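PDB 3DV9: beta-phosphoglucomutase from Bacteroides vulgatus, which probably interconverts beta-glucose 1-phosphate and glucose 6-phosphate as a magnesium-dependent phosphoglucomutase of the haloacid dehalogenase (HAD) superfamily. Local coordinates for residues 26-38 against 106-118. Sequence-based numbering, arbitrary orientation. Where two conformers were deposited one is given.
Sequences VLFDMDGVLFDSM and KAERMPGALEVLT. With MG (magnesium ion), chain B; PO4 (phosphate ion), chain C.
Leu117 and Phe28 each hold CG anti to the carbonyl carbon (chi1 -75° and -72°), and with these first torsions the leucine methyl CD2 lies over one face of the phenylalanine ring, 3.3 Å from Phe28 CE2. The other methyl, Leu117 CD1, meets Leu34 CD2 at 3.7 Å, the two side chains crossing at about a right angle. Here the helix that starts at Ala113 covers the central strand of the Rossmann-like HAD core and the loop that follows it. The end of the strand and the loop after it hold the DxDx(T/V) pattern of the family, Asp29, Asp31 and Val33.

Just before the helix, 107-110 runs antiparallel to 34-37, joined by a single beta bridge between Phe35 and Arg109. Asp36 N donates to Glu108 O at 2.8 Å, almost in line with the C=O bond. Met110 N gives a nearly straight bond to Leu34 O but comes from above the carbonyl plane. Phe35 turns its ring edge to Glu108 O, and Phe146 packs edge-to-face with the same ring. The selenomethionine Met110 is bent at chi2 (-59°), and its CE lies 3.5 Å from Asp36 OD1. Its CB covers Val33 O, which is buried without a polar partner. One water links Asp36 O to Glu108 N, and another donates to both Asp36 OD2 and Glu108 OE1.

On the loop's metal side, magnesium is bound by Asp29 OD2 and Asp31 O, with Glu65 and Asn190 completing the protein ligands. Asp31 N donates to a modelled phosphate ion, probably from crystallisation, whose place at the metal is doubtful because it overlaps a modelled water. With an alanine in place of Asp31, the Ser37 hydroxyl would probably lose its acceptor and be free to turn. In the structure, Ser37 OG donates to Asp31 OD1 on its anti side at 2.5 Å.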
loop_
_atom_site.group_PDB
_atom_site.type_symbol
_atom_site.label_atom_id
_atom_site.label_comp_id
_atom_site.label_asym_id
_atom_site.label_seq_id
_atom_site.Cartn_x
_atom_site.Cartn_y
_atom_site.Cartn_z
ATOM N N VAL A 26 -4.458 -5.203 10.976
ATOM C CA VAL A 26 -4.308 -3.945 10.223
ATOM C C VAL A 26 -3.208 -4.187 9.195
ATOM O O VAL A 26 -2.056 -4.475 9.546
ATOM C CB VAL A 26 -3.998 -2.692 11.116
ATOM C CG1 VAL A 26 -4.044 -1.378 10.249
ATOM C CG2 VAL A 26 -4.986 -2.572 12.292
ATOM N N LEU A 27 -3.606 -4.108 7.922
ATOM C CA LEU A 27 -2.768 -4.456 6.779
ATOM C C LEU A 27 -2.198 -3.191 6.208
ATOM O O LEU A 27 -2.928 -2.389 5.621
ATOM C CB LEU A 27 -3.611 -5.162 5.686
ATOM C CG LEU A 27 -3.897 -6.640 5.925
ATOM C CD1 LEU A 27 -3.954 -7.091 7.353
ATOM C CD2 LEU A 27 -5.101 -7.139 5.062
ATOM N N PHE A 28 -0.894 -2.988 6.393
ATOM C CA PHE A 28 -0.226 -1.754 5.932
ATOM C C PHE A 28 0.480 -1.911 4.618
ATOM O O PHE A 28 1.382 -2.767 4.449
ATOM C CB PHE A 28 0.827 -1.318 6.939
ATOM C CG PHE A 28 0.269 -0.757 8.191
ATOM C CD1 PHE A 28 0.149 0.635 8.325
ATOM C CD2 PHE A 28 -0.126 -1.587 9.237
ATOM C CE1 PHE A 28 -0.370 1.207 9.503
ATOM C CE2 PHE A 28 -0.666 -1.033 10.429
ATOM C CZ PHE A 28 -0.764 0.357 10.565
ATOM N N ASP A 29 0.153 -1.022 3.686
ATOM C CA ASP A 29 1.072 -0.860 2.589
ATOM C C ASP A 29 2.479 -0.410 3.093
ATOM O O ASP A 29 2.603 0.197 4.174
ATOM C CB ASP A 29 0.497 0.175 1.627
ATOM C CG ASP A 29 1.383 0.424 0.479
ATOM O OD1 ASP A 29 1.784 -0.576 -0.164
ATOM O OD2 ASP A 29 1.709 1.600 0.248
HETATM N N MSE A 30 3.552 -0.717 2.344
HETATM C CA MSE A 30 4.877 -0.251 2.785
HETATM C C MSE A 30 5.322 1.140 2.259
HETATM O O MSE A 30 5.510 2.092 3.009
HETATM C CB MSE A 30 5.964 -1.287 2.476
HETATM C CG MSE A 30 7.290 -0.882 3.142
HETATM SE SE MSE A 30 8.656 -2.205 2.828
HETATM C CE MSE A 30 8.902 -1.878 0.902
ATOM N N ASP A 31 5.523 1.234 0.956
ATOM C CA ASP A 31 6.047 2.475 0.365
ATOM C C ASP A 31 5.038 3.614 0.448
ATOM O O ASP A 31 3.929 3.502 -0.052
ATOM C CB ASP A 31 6.434 2.227 -1.086
ATOM C CG ASP A 31 7.576 1.239 -1.216
ATOM O OD1 ASP A 31 8.634 1.434 -0.600
ATOM O OD2 ASP A 31 7.387 0.250 -1.946
ATOM N N GLY A 32 5.463 4.740 1.047
ATOM C CA GLY A 32 4.562 5.864 1.216
ATOM C C GLY A 32 3.604 5.742 2.389
ATOM O O GLY A 32 2.720 6.588 2.556
ATOM N N VAL A 33 3.760 4.682 3.202
ATOM C CA VAL A 33 2.921 4.515 4.414
ATOM C C VAL A 33 3.830 4.261 5.610
ATOM O O VAL A 33 3.802 5.008 6.604
ATOM C CB VAL A 33 1.894 3.354 4.209
ATOM C CG1 VAL A 33 1.214 2.971 5.553
ATOM C CG2 VAL A 33 0.854 3.759 3.113
ATOM N N LEU A 34 4.632 3.195 5.516
ATOM C CA LEU A 34 5.692 2.897 6.512
ATOM C C LEU A 34 6.985 3.684 6.307
ATOM O O LEU A 34 7.545 4.208 7.275
ATOM C CB LEU A 34 5.953 1.384 6.605
ATOM C CG LEU A 34 4.690 0.567 6.936
ATOM C CD1 LEU A 34 5.141 -0.897 6.973
ATOM C CD2 LEU A 34 4.051 0.990 8.286
ATOM N N PHE A 35 7.447 3.741 5.054
ATOM C CA PHE A 35 8.667 4.428 4.710
ATOM C C PHE A 35 8.375 5.546 3.728
ATOM O O PHE A 35 7.536 5.375 2.820
ATOM C CB PHE A 35 9.675 3.460 4.057
ATOM C CG PHE A 35 10.284 2.458 5.008
ATOM C CD1 PHE A 35 11.186 2.845 5.982
ATOM C CD2 PHE A 35 9.971 1.090 4.882
ATOM C CE1 PHE A 35 11.783 1.921 6.833
ATOM C CE2 PHE A 35 10.571 0.124 5.762
ATOM C CZ PHE A 35 11.483 0.565 6.738
ATOM N N ASP A 36 9.107 6.658 3.839
ATOM C CA ASP A 36 8.931 7.720 2.867
ATOM C C ASP A 36 9.883 7.411 1.678
ATOM O O ASP A 36 10.898 8.071 1.461
ATOM C CB ASP A 36 9.223 9.080 3.511
ATOM C CG ASP A 36 8.910 10.237 2.571
ATOM O OD1 ASP A 36 8.212 10.003 1.548
ATOM O OD2 ASP A 36 9.380 11.361 2.870
ATOM N N SER A 37 9.568 6.341 0.956
ATOM C CA SER A 37 10.421 5.817 -0.126
ATOM C C SER A 37 9.973 6.245 -1.524
ATOM O O SER A 37 10.684 6.029 -2.513
ATOM C CB SER A 37 10.352 4.292 -0.077
ATOM O OG SER A 37 8.994 3.886 -0.112
HETATM N N MSE A 38 8.781 6.833 -1.645
HETATM C CA MSE A 38 8.268 7.079 -3.011
HETATM C C MSE A 38 9.073 8.111 -3.836
HETATM O O MSE A 38 9.246 7.953 -5.049
HETATM C CB MSE A 38 6.750 7.389 -2.971
HETATM C CG MSE A 38 5.867 6.158 -2.728
HETATM SE SE MSE A 38 6.245 4.718 -4.054
HETATM C CE MSE A 38 5.884 5.714 -5.625
ATOM N N LYS A 106 18.310 4.215 2.187
ATOM C CA LYS A 106 17.651 4.533 3.463
ATOM C C LYS A 106 16.525 5.583 3.399
ATOM O O LYS A 106 16.735 6.765 3.703
ATOM C CB LYS A 106 18.678 4.919 4.545
ATOM C CG LYS A 106 19.299 3.745 5.299
ATOM C CD LYS A 106 20.551 4.198 6.064
ATOM C CE LYS A 106 21.360 3.021 6.613
ATOM N NZ LYS A 106 20.787 2.461 7.873
ATOM N N ALA A 107 15.324 5.127 3.046
ATOM C CA ALA A 107 14.105 5.930 3.211
ATOM C C ALA A 107 13.870 6.116 4.686
ATOM O O ALA A 107 14.043 5.160 5.475
ATOM C CB ALA A 107 12.911 5.237 2.560
ATOM N N GLU A 108 13.498 7.338 5.069
ATOM C CA GLU A 108 13.024 7.606 6.432
ATOM C C GLU A 108 11.747 6.840 6.782
ATOM O O GLU A 108 10.917 6.578 5.925
ATOM C CB GLU A 108 12.741 9.084 6.609
ATOM C CG GLU A 108 14.002 9.888 6.740
ATOM C CD GLU A 108 13.754 11.360 6.981
ATOM O OE1 GLU A 108 12.592 11.837 6.867
ATOM O OE2 GLU A 108 14.749 12.045 7.259
ATOM N N ARG A 109 11.572 6.515 8.057
ATOM C CA ARG A 109 10.209 6.104 8.525
ATOM C C ARG A 109 9.247 7.286 8.336
ATOM O O ARG A 109 9.630 8.473 8.493
ATOM C CB ARG A 109 10.194 5.752 10.011
ATOM C CG ARG A 109 11.085 4.588 10.398
ATOM C CD ARG A 109 11.045 4.451 11.926
ATOM N NE ARG A 109 11.702 5.553 12.637
ATOM C CZ ARG A 109 13.025 5.735 12.721
ATOM N NH1 ARG A 109 13.500 6.785 13.398
ATOM N NH2 ARG A 109 13.886 4.908 12.136
HETATM N N MSE A 110 8.011 6.972 7.986
HETATM C CA MSE A 110 6.969 8.009 7.934
HETATM C C MSE A 110 6.704 8.438 9.371
HETATM O O MSE A 110 6.461 7.585 10.208
HETATM C CB MSE A 110 5.662 7.461 7.358
HETATM C CG MSE A 110 5.509 7.687 5.909
HETATM SE SE MSE A 110 5.536 9.538 5.251
HETATM C CE MSE A 110 5.418 8.919 3.403
ATOM N N PRO A 111 6.733 9.760 9.656
ATOM C CA PRO A 111 6.318 10.199 10.976
ATOM C C PRO A 111 4.896 9.686 11.262
ATOM O O PRO A 111 4.027 9.659 10.367
ATOM C CB PRO A 111 6.303 11.727 10.850
ATOM C CG PRO A 111 7.434 11.993 9.866
ATOM C CD PRO A 111 7.112 10.917 8.822
ATOM N N GLY A 112 4.691 9.249 12.498
ATOM C CA GLY A 112 3.432 8.664 12.926
ATOM C C GLY A 112 3.364 7.163 12.733
ATOM O O GLY A 112 2.600 6.517 13.429
ATOM N N ALA A 113 4.194 6.587 11.856
ATOM C CA ALA A 113 4.045 5.131 11.556
ATOM C C ALA A 113 4.453 4.252 12.761
ATOM O O ALA A 113 3.737 3.349 13.162
ATOM C CB ALA A 113 4.885 4.762 10.310
ATOM N N LEU A 114 5.633 4.507 13.324
ATOM C CA LEU A 114 6.066 3.676 14.466
ATOM C C LEU A 114 5.097 3.844 15.640
ATOM O O LEU A 114 4.740 2.845 16.287
ATOM C CB LEU A 114 7.502 4.047 14.853
ATOM C CG LEU A 114 7.994 3.376 16.139
ATOM C CD1 LEU A 114 7.973 1.891 16.022
ATOM C CD2 LEU A 114 9.427 3.855 16.382
ATOM N N GLU A 115 4.656 5.075 15.897
ATOM C CA GLU A 115 3.726 5.307 16.983
ATOM C C GLU A 115 2.402 4.556 16.793
ATOM O O GLU A 115 1.891 3.914 17.725
ATOM C CB GLU A 115 3.459 6.774 17.180
ATOM C CG GLU A 115 2.530 7.010 18.389
ATOM C CD GLU A 115 2.389 8.493 18.712
ATOM O OE1 GLU A 115 3.172 9.314 18.174
ATOM O OE2 GLU A 115 1.507 8.841 19.508
ATOM N N VAL A 116 1.793 4.660 15.620
ATOM C CA VAL A 116 0.531 3.946 15.408
ATOM C C VAL A 116 0.675 2.409 15.459
ATOM O O VAL A 116 -0.196 1.740 16.016
ATOM C CB VAL A 116 -0.255 4.453 14.161
ATOM C CG1 VAL A 116 0.317 3.848 12.835
ATOM C CG2 VAL A 116 -1.742 4.186 14.340
ATOM N N LEU A 117 1.779 1.875 14.949
ATOM C CA LEU A 117 2.050 0.421 14.976
ATOM C C LEU A 117 2.193 -0.049 16.417
ATOM O O LEU A 117 1.727 -1.129 16.782
ATOM C CB LEU A 117 3.318 0.096 14.192
ATOM C CG LEU A 117 3.082 0.177 12.677
ATOM C CD1 LEU A 117 4.423 0.236 11.911
ATOM C CD2 LEU A 117 2.153 -0.995 12.226
ATOM N N THR A 118 2.813 0.767 17.256
ATOM C CA THR A 118 2.986 0.379 18.677
ATOM C C THR A 118 1.632 0.342 19.394
ATOM O O THR A 118 1.415 -0.531 20.252
ATOM C CB THR A 118 4.026 1.278 19.422
ATOM O OG1 THR A 118 3.494 2.597 19.611
ATOM C CG2 THR A 118 5.312 1.374 18.632
HETATM MG MG MG B . 2.285 2.816 -1.435
HETATM P P PO4 C . 3.829 -0.184 -2.310
HETATM O O1 PO4 C . 4.286 -0.708 -0.963
HETATM O O2 PO4 C . 3.377 1.247 -2.209
HETATM O O3 PO4 C . 2.688 -1.043 -2.862
HETATM O O4 PO4 C . 4.942 -0.261 -3.347
HETATM O O HOH W 1 2.973 1.200 -2.595
HETATM O O HOH W 2 12.987 9.240 3.068
HETATM O O HOH W 3 10.408 11.962 5.155
HETATM O O HOH W 4 0.412 1.821 -2.558
#